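Local coordinates for YkuI protein (Bacillus subtilis, PDB 2BAS) that binds the second messenger cyclic di-GMP and, as an EAL-domain protein, probably acts as a phosphodiesterase that cleaves it, at residues A[103-108]-A[140-145]; A[320-325]-A[348-353]; A[335-338]-A[344-347]. One frame throughout, in Å; residues are numbered along the deposited sequence.

Contact 1: residues A[103-108]-A[140-145]; sequences ADSDLL and LHRFVL
Arg142 reaches from the end of the short 3-10 turn 140-142 into the loop 103-108. Its CB and CG pass beside the carbonyl oxygen of Leu107. Its CD lies 3.3 Å from Ser105 O. The bend at chi3 (61°) then turns NE toward Leu107 O. NE donates to Leu107 O over 3.2 Å, and the bond is nearly straight, 171° at the hydrogen. The oxygen lies at the edge of the guanidinium, almost in its plane. Ser105 O sits over one face instead, offset toward the rim. It is close to NE but badly placed for a hydrogen bond. NH2 comes obliquely to within 3.5 Å of Asp104 O. The carboxylate of Asp106 looks elsewhere, to a salt bridge with Arg267. The backbone O of Arg142 receives a CA-H...O contact from Leu108, with CA 3.5 Å away. Phe143 points away from 103-108; its ring packs on Ile109, Met111 and Leu130. Val144 points back toward Leu108, at the start of strand 108-112. Backbone hydrogen bonds between Ile109 and both Arg142 and Val144 begin the strand pairing. This is the start of two neighbouring parallel strands, 108-112 and 143-147, in the TIM-barrel-like fold of EAL domains.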
ATOM      1  N   ALA A 103       4.527  27.408 -28.000  1.00 67.98           N
ATOM      2  CA  ALA A 103       4.065  27.753 -26.654  1.00 67.72           C
ATOM      3  C   ALA A 103       5.187  27.865 -25.615  1.00 67.13           C
ATOM      4  O   ALA A 103       6.368  27.881 -25.955  1.00 66.39           O
ATOM      5  CB  ALA A 103       3.014  26.762 -26.198  1.00 68.05           C
ATOM      6  N   ASP A 104       4.792  27.924 -24.346  1.00 67.67           N
ATOM      7  CA  ASP A 104       5.710  28.084 -23.219  1.00 68.28           C
ATOM      8  C   ASP A 104       6.704  26.926 -23.104  1.00 68.16           C
ATOM      9  O   ASP A 104       6.330  25.758 -23.228  1.00 67.97           O
ATOM     10  CB  ASP A 104       4.915  28.235 -21.919  1.00 68.99           C
ATOM     11  CG  ASP A 104       3.816  29.291 -22.017  1.00 71.11           C
ATOM     12  OD1 ASP A 104       3.499  29.908 -20.978  1.00 75.64           O
ATOM     13  OD2 ASP A 104       3.268  29.512 -23.121  1.00 72.73           O
ATOM     14  N   SER A 105       7.964  27.274 -22.846  1.00 67.41           N
ATOM     15  CA  SER A 105       9.093  26.333 -22.816  1.00 66.63           C
ATOM     16  C   SER A 105       9.135  25.351 -21.617  1.00 66.10           C
ATOM     17  O   SER A 105      10.059  24.536 -21.503  1.00 66.29           O
ATOM     18  CB  SER A 105      10.399  27.140 -22.898  1.00 66.77           C
ATOM     19  OG  SER A 105      11.527  26.322 -23.145  1.00 66.82           O
ATOM     20  N   ASP A 106       8.134  25.412 -20.741  1.00 64.49           N
ATOM     21  CA  ASP A 106       8.141  24.612 -19.511  1.00 62.34           C
ATOM     22  C   ASP A 106       6.945  23.661 -19.392  1.00 61.65           C
ATOM     23  O   ASP A 106       6.823  22.918 -18.407  1.00 59.19           O
ATOM     24  CB  ASP A 106       8.180  25.533 -18.293  1.00 62.35           C
ATOM     25  CG  ASP A 106       6.886  26.315 -18.111  1.00 62.68           C
ATOM     26  OD1 ASP A 106       6.281  26.223 -17.021  1.00 62.54           O
ATOM     27  OD2 ASP A 106       6.459  27.008 -19.063  1.00 66.45           O
ATOM     28  N   LEU A 107       6.067  23.706 -20.393  1.00 61.25           N
ATOM     29  CA  LEU A 107       4.887  22.855 -20.446  1.00 60.17           C
ATOM     30  C   LEU A 107       5.284  21.386 -20.568  1.00 60.56           C
ATOM     31  O   LEU A 107       6.195  21.033 -21.314  1.00 60.54           O
ATOM     32  CB  LEU A 107       3.973  23.261 -21.614  1.00 58.53           C
ATOM     33  CG  LEU A 107       3.111  24.531 -21.510  1.00 56.06           C
ATOM     34  CD1 LEU A 107       2.270  24.701 -22.752  1.00 55.73           C
ATOM     35  CD2 LEU A 107       2.201  24.530 -20.292  1.00 51.73           C
ATOM     36  N   LEU A 108       4.613  20.537 -19.808  1.00 61.12           N
ATOM     37  CA  LEU A 108       4.860  19.106 -19.889  1.00 62.04           C
ATOM     38  C   LEU A 108       4.113  18.564 -21.097  1.00 61.48           C
ATOM     39  O   LEU A 108       3.049  19.080 -21.441  1.00 62.95           O
ATOM     40  CB  LEU A 108       4.416  18.404 -18.595  1.00 60.50           C
ATOM     41  CG  LEU A 108       5.220  18.767 -17.334  1.00 61.22           C
ATOM     42  CD1 LEU A 108       4.508  18.335 -16.042  1.00 59.23           C
ATOM     43  CD2 LEU A 108       6.638  18.208 -17.361  1.00 58.07           C
ATOM     44  N   LEU A 140      14.349  17.141 -23.500  1.00 64.22           N
ATOM     45  CA  LEU A 140      13.797  15.795 -23.308  1.00 63.58           C
ATOM     46  C   LEU A 140      13.077  15.580 -21.979  1.00 63.88           C
ATOM     47  O   LEU A 140      12.195  14.715 -21.882  1.00 63.40           O
ATOM     48  CB  LEU A 140      14.886  14.732 -23.476  1.00 63.29           C
ATOM     49  CG  LEU A 140      15.494  14.560 -24.871  1.00 63.87           C
ATOM     50  CD1 LEU A 140      16.754  13.706 -24.812  1.00 64.23           C
ATOM     51  CD2 LEU A 140      14.483  13.976 -25.855  1.00 62.49           C
ATOM     52  N   HIS A 141      13.446  16.365 -20.967  1.00 64.10           N
ATOM     53  CA  HIS A 141      12.857  16.232 -19.638  1.00 64.33           C
ATOM     54  C   HIS A 141      11.413  16.719 -19.593  1.00 64.47           C
ATOM     55  O   HIS A 141      10.754  16.599 -18.570  1.00 64.89           O
ATOM     56  CB  HIS A 141      13.717  16.916 -18.556  1.00 65.32           C
ATOM     57  CG  HIS A 141      13.738  18.418 -18.628  1.00 67.09           C
ATOM     58  ND1 HIS A 141      14.876  19.130 -18.935  1.00 68.26           N
ATOM     59  CD2 HIS A 141      12.769  19.340 -18.405  1.00 68.77           C
ATOM     60  CE1 HIS A 141      14.608  20.424 -18.910  1.00 67.02           C
ATOM     61  NE2 HIS A 141      13.335  20.579 -18.595  1.00 67.06           N
ATOM     62  N   ARG A 142      10.930  17.268 -20.703  1.00 64.64           N
ATOM     63  CA  ARG A 142       9.562  17.768 -20.778  1.00 65.16           C
ATOM     64  C   ARG A 142       8.560  16.712 -21.235  1.00 65.05           C
ATOM     65  O   ARG A 142       7.344  16.946 -21.200  1.00 65.71           O
ATOM     66  CB  ARG A 142       9.497  18.966 -21.719  1.00 64.95           C
ATOM     67  CG  ARG A 142      10.091  20.245 -21.139  1.00 67.90           C
ATOM     68  CD  ARG A 142      10.227  21.310 -22.229  1.00 71.35           C
ATOM     69  NE  ARG A 142       8.935  21.668 -22.813  1.00 70.58           N
ATOM     70  CZ  ARG A 142       8.776  22.365 -23.935  1.00 72.40           C
ATOM     71  NH1 ARG A 142       9.830  22.794 -24.625  1.00 74.69           N
ATOM     72  NH2 ARG A 142       7.552  22.632 -24.369  1.00 73.76           N
ATOM     73  N   PHE A 143       9.071  15.562 -21.668  1.00 63.71           N
ATOM     74  CA  PHE A 143       8.229  14.495 -22.189  1.00 63.95           C
ATOM     75  C   PHE A 143       7.779  13.534 -21.108  1.00 63.31           C
ATOM     76  O   PHE A 143       8.592  13.020 -20.335  1.00 63.07           O
ATOM     77  CB  PHE A 143       8.949  13.704 -23.281  1.00 63.97           C
ATOM     78  CG  PHE A 143       9.177  14.482 -24.546  1.00 68.03           C
ATOM     79  CD1 PHE A 143      10.456  14.937 -24.877  1.00 68.05           C
ATOM     80  CD2 PHE A 143       8.122  14.760 -25.415  1.00 66.73           C
ATOM     81  CE1 PHE A 143      10.678  15.649 -26.055  1.00 68.06           C
ATOM     82  CE2 PHE A 143       8.340  15.478 -26.588  1.00 66.36           C
ATOM     83  CZ  PHE A 143       9.616  15.920 -26.910  1.00 64.45           C
ATOM     84  N   VAL A 144       6.475  13.290 -21.063  1.00 63.09           N
ATOM     85  CA  VAL A 144       5.940  12.265 -20.181  1.00 62.18           C
ATOM     86  C   VAL A 144       5.351  11.127 -21.025  1.00 61.05           C
ATOM     87  O   VAL A 144       4.305  11.270 -21.662  1.00 60.52           O
ATOM     88  CB  VAL A 144       4.940  12.829 -19.151  1.00 61.74           C
ATOM     89  CG1 VAL A 144       4.418  11.719 -18.267  1.00 65.54           C
ATOM     90  CG2 VAL A 144       5.615  13.879 -18.283  1.00 61.84           C
ATOM     91  N   LEU A 145       6.068  10.010 -21.033  1.00 59.50           N
ATOM     92  CA  LEU A 145       5.660   8.821 -21.744  1.00 59.44           C
ATOM     93  C   LEU A 145       4.747   7.961 -20.859  1.00 61.27           C
ATOM     94  O   LEU A 145       5.196   7.348 -19.879  1.00 59.56           O
ATOM     95  CB  LEU A 145       6.900   8.036 -22.159  1.00 58.47           C
ATOM     96  CG  LEU A 145       6.770   6.905 -23.165  1.00 60.10           C
ATOM     97  CD1 LEU A 145       6.645   7.482 -24.566  1.00 66.60           C
ATOM     98  CD2 LEU A 145       7.985   6.001 -23.090  1.00 62.11           C
TER

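Contact 2: residues A[320-325]-A[348-353]; sequences DFIKKL and GNVFKQ
Ile322 and Val350 meet through their CG1 methylene and CG1 methyl, 3.8 Å apart, with the two side chains crossing obliquely. Ile322 CG1 takes the crowded position between its backbone N and carbonyl carbon (chi1 61°). From there the extended arm carries CD1 forward to 3.5 Å from Gly348 O. CD1 also lies against Val350 CG1. Val350 holds CG1 anti to its carbonyl carbon (chi1 -59°), and this methyl faces the helix. Its other methyl, CG2, rests 3.8 Å from Ile322 O. Lys323 crosses Val350 at about a right angle, with CG 3.7 Å from Val350 CG1. Beyond CG the lysine is extended and leads away from the strand. NZ ends in a salt bridge to Asp320 OD1 at 3.3 Å, one turn earlier in the helix, and it also makes a cation-pi contact with Tyr359. Cutting Lys323 back to an alanine is likely to cost Asp320 this salt-bridge mate and Tyr359 its cation, and to uncover one side of Val350 CG1. The contact thus sets helix 318-328 against strand 349-353, which pairs with strands 335-340 and 356-360. Phe321 and Leu325 turn to helix 271-311.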
ATOM      1  N   ASP A 320      -8.299  -9.329  37.217  1.00 64.31           N
ATOM      2  CA  ASP A 320      -9.496  -8.882  37.894  1.00 65.44           C
ATOM      3  C   ASP A 320      -9.785  -7.413  37.588  1.00 65.02           C
ATOM      4  O   ASP A 320     -10.950  -7.019  37.484  1.00 65.81           O
ATOM      5  CB  ASP A 320      -9.394  -9.146  39.395  1.00 66.09           C
ATOM      6  CG  ASP A 320      -9.513 -10.643  39.741  1.00 70.62           C
ATOM      7  OD1 ASP A 320     -10.117 -11.402  38.942  1.00 72.67           O
ATOM      8  OD2 ASP A 320      -9.014 -11.060  40.818  1.00 72.55           O
ATOM      9  N   PHE A 321      -8.728  -6.616  37.415  1.00 62.44           N
ATOM     10  CA  PHE A 321      -8.886  -5.192  37.092  1.00 60.24           C
ATOM     11  C   PHE A 321      -9.592  -4.931  35.751  1.00 59.65           C
ATOM     12  O   PHE A 321     -10.465  -4.060  35.671  1.00 60.32           O
ATOM     13  CB  PHE A 321      -7.539  -4.445  37.171  1.00 58.18           C
ATOM     14  CG  PHE A 321      -7.508  -3.144  36.403  1.00 52.81           C
ATOM     15  CD1 PHE A 321      -8.206  -2.024  36.856  1.00 50.00           C
ATOM     16  CD2 PHE A 321      -6.774  -3.041  35.221  1.00 52.11           C
ATOM     17  CE1 PHE A 321      -8.184  -0.819  36.130  1.00 49.81           C
ATOM     18  CE2 PHE A 321      -6.738  -1.834  34.485  1.00 47.14           C
ATOM     19  CZ  PHE A 321      -7.440  -0.728  34.940  1.00 47.33           C
ATOM     20  N   ILE A 322      -9.217  -5.677  34.711  1.00 58.27           N
ATOM     21  CA  ILE A 322      -9.802  -5.461  33.383  1.00 58.30           C
ATOM     22  C   ILE A 322     -11.257  -5.933  33.297  1.00 60.03           C
ATOM     23  O   ILE A 322     -12.052  -5.372  32.533  1.00 61.11           O
ATOM     24  CB  ILE A 322      -8.940  -6.035  32.216  1.00 57.93           C
ATOM     25  CG1 ILE A 322      -8.763  -7.560  32.324  1.00 58.77           C
ATOM     26  CG2 ILE A 322      -7.588  -5.314  32.137  1.00 58.46           C
ATOM     27  CD1 ILE A 322      -8.058  -8.186  31.115  1.00 56.30           C
ATOM     28  N   LYS A 323     -11.601  -6.948  34.088  1.00 60.43           N
ATOM     29  CA  LYS A 323     -12.969  -7.448  34.137  1.00 60.55           C
ATOM     30  C   LYS A 323     -13.871  -6.352  34.677  1.00 59.80           C
ATOM     31  O   LYS A 323     -15.000  -6.167  34.204  1.00 59.84           O
ATOM     32  CB  LYS A 323     -13.070  -8.689  35.028  1.00 63.00           C
ATOM     33  CG  LYS A 323     -12.265  -9.893  34.560  1.00 63.00           C
ATOM     34  CD  LYS A 323     -12.383 -11.000  35.577  1.00 65.75           C
ATOM     35  CE  LYS A 323     -11.405 -12.118  35.292  1.00 67.68           C
ATOM     36  NZ  LYS A 323     -11.391 -13.095  36.430  1.00 70.59           N
ATOM     37  N   LYS A 324     -13.354  -5.628  35.668  1.00 58.50           N
ATOM     38  CA  LYS A 324     -14.060  -4.511  36.270  1.00 57.63           C
ATOM     39  C   LYS A 324     -14.039  -3.315  35.324  1.00 57.03           C
ATOM     40  O   LYS A 324     -15.041  -2.629  35.175  1.00 56.57           O
ATOM     41  CB  LYS A 324     -13.450  -4.138  37.622  1.00 57.36           C
ATOM     42  CG  LYS A 324     -13.583  -5.198  38.718  1.00 58.18           C
ATOM     43  CD  LYS A 324     -13.064  -4.644  40.049  1.00 59.78           C
ATOM     44  CE  LYS A 324     -12.986  -5.694  41.164  1.00 65.43           C
ATOM     45  NZ  LYS A 324     -11.852  -6.648  40.985  1.00 68.70           N
ATOM     46  N   LEU A 325     -12.905  -3.058  34.676  1.00 57.29           N
ATOM     47  CA  LEU A 325     -12.867  -1.972  33.698  1.00 56.81           C
ATOM     48  C   LEU A 325     -13.906  -2.202  32.588  1.00 57.11           C
ATOM     49  O   LEU A 325     -14.657  -1.284  32.243  1.00 56.86           O
ATOM     50  CB  LEU A 325     -11.463  -1.777  33.118  1.00 55.56           C
ATOM     51  CG  LEU A 325     -11.283  -0.538  32.224  1.00 55.05           C
ATOM     52  CD1 LEU A 325     -11.534   0.760  32.999  1.00 49.03           C
ATOM     53  CD2 LEU A 325      -9.902  -0.518  31.559  1.00 54.14           C
ATOM     54  N   GLY A 348      -5.117 -12.252  30.396  1.00 66.32           N
ATOM     55  CA  GLY A 348      -5.970 -12.858  29.385  1.00 64.61           C
ATOM     56  C   GLY A 348      -6.754 -11.721  28.743  1.00 64.50           C
ATOM     57  O   GLY A 348      -6.481 -10.545  29.020  1.00 64.24           O
ATOM     58  N   ASN A 349      -7.719 -12.055  27.886  1.00 63.06           N
ATOM     59  CA  ASN A 349      -8.602 -11.051  27.309  1.00 61.22           C
ATOM     60  C   ASN A 349      -9.923 -11.062  28.043  1.00 62.11           C
ATOM     61  O   ASN A 349     -10.332 -12.109  28.566  1.00 63.03           O
ATOM     62  CB  ASN A 349      -8.917 -11.364  25.840  1.00 61.59           C
ATOM     63  CG  ASN A 349      -7.837 -10.917  24.885  1.00 61.50           C
ATOM     64  OD1 ASN A 349      -6.869 -10.272  25.270  1.00 68.86           O
ATOM     65  ND2 ASN A 349      -8.000 -11.266  23.623  1.00 61.14           N
ATOM     66  N   VAL A 350     -10.587  -9.906  28.095  1.00 60.49           N
ATOM     67  CA  VAL A 350     -12.016  -9.883  28.406  1.00 60.61           C
ATOM     68  C   VAL A 350     -12.672  -9.481  27.099  1.00 60.29           C
ATOM     69  O   VAL A 350     -12.156  -8.608  26.390  1.00 59.34           O
ATOM     70  CB  VAL A 350     -12.427  -9.008  29.639  1.00 60.46           C
ATOM     71  CG1 VAL A 350     -11.707  -9.497  30.883  1.00 62.15           C
ATOM     72  CG2 VAL A 350     -12.161  -7.527  29.429  1.00 59.85           C
ATOM     73  N   PHE A 351     -13.769 -10.152  26.762  1.00 59.03           N
ATOM     74  CA  PHE A 351     -14.349 -10.052  25.432  1.00 60.09           C
ATOM     75  C   PHE A 351     -15.857 -10.000  25.543  1.00 60.70           C
ATOM     76  O   PHE A 351     -16.454 -10.773  26.294  1.00 61.29           O
ATOM     77  CB  PHE A 351     -13.884 -11.258  24.600  1.00 61.24           C
ATOM     78  CG  PHE A 351     -14.434 -11.311  23.204  1.00 62.17           C
ATOM     79  CD1 PHE A 351     -13.853 -10.570  22.183  1.00 64.63           C
ATOM     80  CD2 PHE A 351     -15.511 -12.136  22.900  1.00 66.00           C
ATOM     81  CE1 PHE A 351     -14.346 -10.629  20.873  1.00 64.19           C
ATOM     82  CE2 PHE A 351     -16.018 -12.200  21.591  1.00 68.75           C
ATOM     83  CZ  PHE A 351     -15.426 -11.443  20.575  1.00 63.01           C
ATOM     84  N   LYS A 352     -16.465  -9.062  24.822  1.00 61.83           N
ATOM     85  CA  LYS A 352     -17.917  -8.891  24.834  1.00 63.29           C
ATOM     86  C   LYS A 352     -18.555  -9.575  23.625  1.00 65.78           C
ATOM     87  O   LYS A 352     -18.446  -9.098  22.487  1.00 66.80           O
ATOM     88  CB  LYS A 352     -18.291  -7.407  24.898  1.00 63.25           C
ATOM     89  CG  LYS A 352     -19.768  -7.143  25.111  1.00 61.62           C
ATOM     90  CD  LYS A 352     -20.074  -5.670  25.354  1.00 60.83           C
ATOM     91  CE  LYS A 352     -21.486  -5.537  25.918  1.00 71.21           C
ATOM     92  NZ  LYS A 352     -22.012  -4.141  25.967  1.00 75.11           N
ATOM     93  N   GLN A 353     -19.213 -10.700  23.890  1.00 66.16           N
ATOM     94  CA  GLN A 353     -19.833 -11.509  22.858  1.00 67.09           C
ATOM     95  C   GLN A 353     -21.324 -11.570  23.132  1.00 68.07           C
ATOM     96  O   GLN A 353     -21.756 -12.094  24.164  1.00 68.51           O
ATOM     97  CB  GLN A 353     -19.226 -12.914  22.880  1.00 67.74           C
ATOM     98  CG  GLN A 353     -19.934 -13.952  22.014  1.00 69.12           C
ATOM     99  CD  GLN A 353     -19.694 -15.372  22.512  1.00 70.99           C
ATOM    100  OE1 GLN A 353     -20.610 -16.013  23.026  1.00 73.42           O
ATOM    101  NE2 GLN A 353     -18.456 -15.860  22.387  1.00 65.62           N
TER

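Contact 3: residues A[335-338]-A[344-347]; sequences RIYM and DQLT
Gln345 lays its side chain across Tyr337 at about a right angle, its amide inclined 31° to the ring plane. OE1 lies 3.6 Å from Tyr337 CD1, in an oblique position. NE2 lies 3.5 Å from Tyr337 CB. With CG anti to the backbone N (chi1 -161°) and the chain extended beyond it, the amide is carried over to Tyr337 CB and CD1. Both ends of the amide are bonded. OE1 accepts from Trp368 NE1. NE2 donates to Thr347 O at 3.1 Å and weakly to Asn349 OD1. This pattern is consistent with the amide orientation modelled and would hold it in place. Tyr337 also meets the ring of Phe416 on the neighbouring strand 413-419.

Thr347 points toward the strand. Its OG1, between the threonine's own N and carbonyl carbon (chi1 58°), accepts the amide hydrogen of Met338, N to OG1 3.1 Å. Its methyl CG2 packs on Met338 CB. The carbonyl oxygen of Met338 takes the backbone N of Leu346 at 2.7 Å, with the donor tilted from the carbonyl plane. A CA-H...O contact from Gln345 CA reaches the same oxygen. Met338 is a selenomethionine; its chain bends at chi3 and brings CE 4.2 Å from Leu346 CD1, beside Met413.

Ile336 pairs with Val350 in the regular sheet. That register would bring Met338 opposite Gly348, but the Gly348 N goes to Asp319 OD1. The chemistry implies that a threonine hydroxyl and the Leu346 amide take over the two backbone groups of Met338, so both stay satisfied in a buried place where the partner segment 344-347 does not form regular strand.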
ATOM      1  N   ARG A 335     -13.418  -5.529  23.603  1.00 58.11           N
ATOM      2  CA  ARG A 335     -12.213  -6.266  24.017  1.00 57.85           C
ATOM      3  C   ARG A 335     -11.270  -5.358  24.784  1.00 58.62           C
ATOM      4  O   ARG A 335     -11.051  -4.202  24.387  1.00 58.19           O
ATOM      5  CB  ARG A 335     -11.488  -6.886  22.828  1.00 55.57           C
ATOM      6  CG  ARG A 335     -10.566  -8.013  23.223  1.00 60.22           C
ATOM      7  CD  ARG A 335      -9.631  -8.410  22.110  1.00 60.87           C
ATOM      8  NE  ARG A 335     -10.265  -9.238  21.085  1.00 63.33           N
ATOM      9  CZ  ARG A 335     -10.630  -8.801  19.882  1.00 60.62           C
ATOM     10  NH1 ARG A 335     -11.172  -9.644  19.011  1.00 54.16           N
ATOM     11  NH2 ARG A 335     -10.442  -7.531  19.543  1.00 54.77           N
ATOM     12  N   ILE A 336     -10.754  -5.876  25.901  1.00 59.90           N
ATOM     13  CA  ILE A 336      -9.759  -5.181  26.736  1.00 59.67           C
ATOM     14  C   ILE A 336      -8.662  -6.159  27.190  1.00 60.94           C
ATOM     15  O   ILE A 336      -8.971  -7.291  27.576  1.00 60.09           O
ATOM     16  CB  ILE A 336     -10.417  -4.493  27.962  1.00 58.69           C
ATOM     17  CG1 ILE A 336     -11.567  -3.597  27.501  1.00 61.68           C
ATOM     18  CG2 ILE A 336      -9.392  -3.664  28.767  1.00 54.79           C
ATOM     19  CD1 ILE A 336     -12.303  -2.872  28.618  1.00 59.21           C
ATOM     20  N   TYR A 337      -7.400  -5.710  27.135  1.00 61.46           N
ATOM     21  CA  TYR A 337      -6.224  -6.484  27.567  1.00 60.90           C
ATOM     22  C   TYR A 337      -5.024  -5.553  27.824  1.00 62.25           C
ATOM     23  O   TYR A 337      -5.029  -4.402  27.372  1.00 62.19           O
ATOM     24  CB  TYR A 337      -5.854  -7.558  26.524  1.00 63.53           C
ATOM     25  CG  TYR A 337      -5.438  -7.014  25.164  1.00 62.43           C
ATOM     26  CD1 TYR A 337      -4.094  -6.897  24.805  1.00 67.21           C
ATOM     27  CD2 TYR A 337      -6.391  -6.605  24.254  1.00 63.89           C
ATOM     28  CE1 TYR A 337      -3.729  -6.381  23.545  1.00 70.43           C
ATOM     29  CE2 TYR A 337      -6.049  -6.093  23.023  1.00 68.55           C
ATOM     30  CZ  TYR A 337      -4.729  -5.982  22.661  1.00 70.23           C
ATOM     31  OH  TYR A 337      -4.454  -5.464  21.411  1.00 67.51           O
HETATM   32  N   MSE A 338      -3.999  -6.066  28.520  1.00 62.12           N
HETATM   33  CA  MSE A 338      -2.775  -5.321  28.862  1.00 63.95           C
HETATM   34  C   MSE A 338      -1.490  -6.001  28.388  1.00 60.42           C
HETATM   35  O   MSE A 338      -1.395  -7.230  28.414  1.00 60.53           O
HETATM   36  CB  MSE A 338      -2.668  -5.138  30.380  1.00 63.49           C
HETATM   37  CG  MSE A 338      -3.446  -3.979  30.967  1.00 65.30           C
HETATM   38 SE   MSE A 338      -3.694  -4.151  32.921  1.00 78.65          SE
HETATM   39  CE  MSE A 338      -1.781  -4.342  33.565  1.00 69.99           C
ATOM     40  N   ASP A 344       4.467  -8.303  25.210  1.00 63.87           N
ATOM     41  CA  ASP A 344       3.957  -9.481  25.899  1.00 63.07           C
ATOM     42  C   ASP A 344       2.663  -9.153  26.639  1.00 62.78           C
ATOM     43  O   ASP A 344       2.628  -8.263  27.476  1.00 64.69           O
ATOM     44  CB  ASP A 344       4.981 -10.041  26.878  1.00 61.40           C
ATOM     45  CG  ASP A 344       6.135 -10.762  26.186  1.00 65.94           C
ATOM     46  OD1 ASP A 344       5.964 -11.178  25.021  1.00 65.70           O
ATOM     47  OD2 ASP A 344       7.212 -10.937  26.828  1.00 64.34           O
ATOM     48  N   GLN A 345       1.605  -9.892  26.333  1.00 61.86           N
ATOM     49  CA  GLN A 345       0.327  -9.699  26.984  1.00 62.94           C
ATOM     50  C   GLN A 345       0.406 -10.146  28.450  1.00 63.65           C
ATOM     51  O   GLN A 345       0.743 -11.294  28.727  1.00 64.83           O
ATOM     52  CB  GLN A 345      -0.757 -10.453  26.221  1.00 61.42           C
ATOM     53  CG  GLN A 345      -2.140  -9.971  26.535  1.00 62.28           C
ATOM     54  CD  GLN A 345      -3.170 -10.345  25.490  1.00 59.69           C
ATOM     55  OE1 GLN A 345      -2.910 -10.295  24.294  1.00 67.47           O
ATOM     56  NE2 GLN A 345      -4.360 -10.684  25.940  1.00 59.95           N
ATOM     57  N   LEU A 346       0.121  -9.226  29.376  1.00 63.83           N
ATOM     58  CA  LEU A 346       0.201  -9.483  30.829  1.00 62.94           C
ATOM     59  C   LEU A 346      -1.064 -10.120  31.426  1.00 62.70           C
ATOM     60  O   LEU A 346      -1.055 -10.570  32.569  1.00 63.18           O
ATOM     61  CB  LEU A 346       0.495  -8.178  31.586  1.00 62.26           C
ATOM     62  CG  LEU A 346       1.814  -7.417  31.383  1.00 62.19           C
ATOM     63  CD1 LEU A 346       1.745  -5.967  31.913  1.00 55.16           C
ATOM     64  CD2 LEU A 346       3.003  -8.164  31.993  1.00 46.38           C
ATOM     65  N   THR A 347      -2.145 -10.136  30.652  1.00 63.07           N
ATOM     66  CA  THR A 347      -3.452 -10.617  31.098  1.00 63.48           C
ATOM     67  C   THR A 347      -4.086 -11.496  30.030  1.00 65.45           C
ATOM     68  O   THR A 347      -3.675 -11.467  28.877  1.00 66.47           O
ATOM     69  CB  THR A 347      -4.447  -9.440  31.236  1.00 63.28           C
ATOM     70  OG1 THR A 347      -4.550  -8.760  29.975  1.00 61.45           O
ATOM     71  CG2 THR A 347      -4.031  -8.461  32.313  1.00 61.84           C
TER

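Contact 1 lies in the EAL domain and is only partly buried. Contacts 2 and 3 are buried in the C-terminal signalling domain, on the other side of the chain's centre; the centres of contacts 1 and 2 are 63 Å apart. Contacts 2 and 3 have centres about 9 Å apart and share one antiparallel sheet. Contact 3 is nested in the loop that contact 2 closes, and Val350 O with Ile336 N joins them. Contact 1 has an arginine bonded to one loop carbonyl and packed beside two others. Contact 2 joins a helix to the sheet mainly through aliphatic groups. Contact 3 ties a loop to strand 335-340 by hydrogen bonds, with some apolar contact.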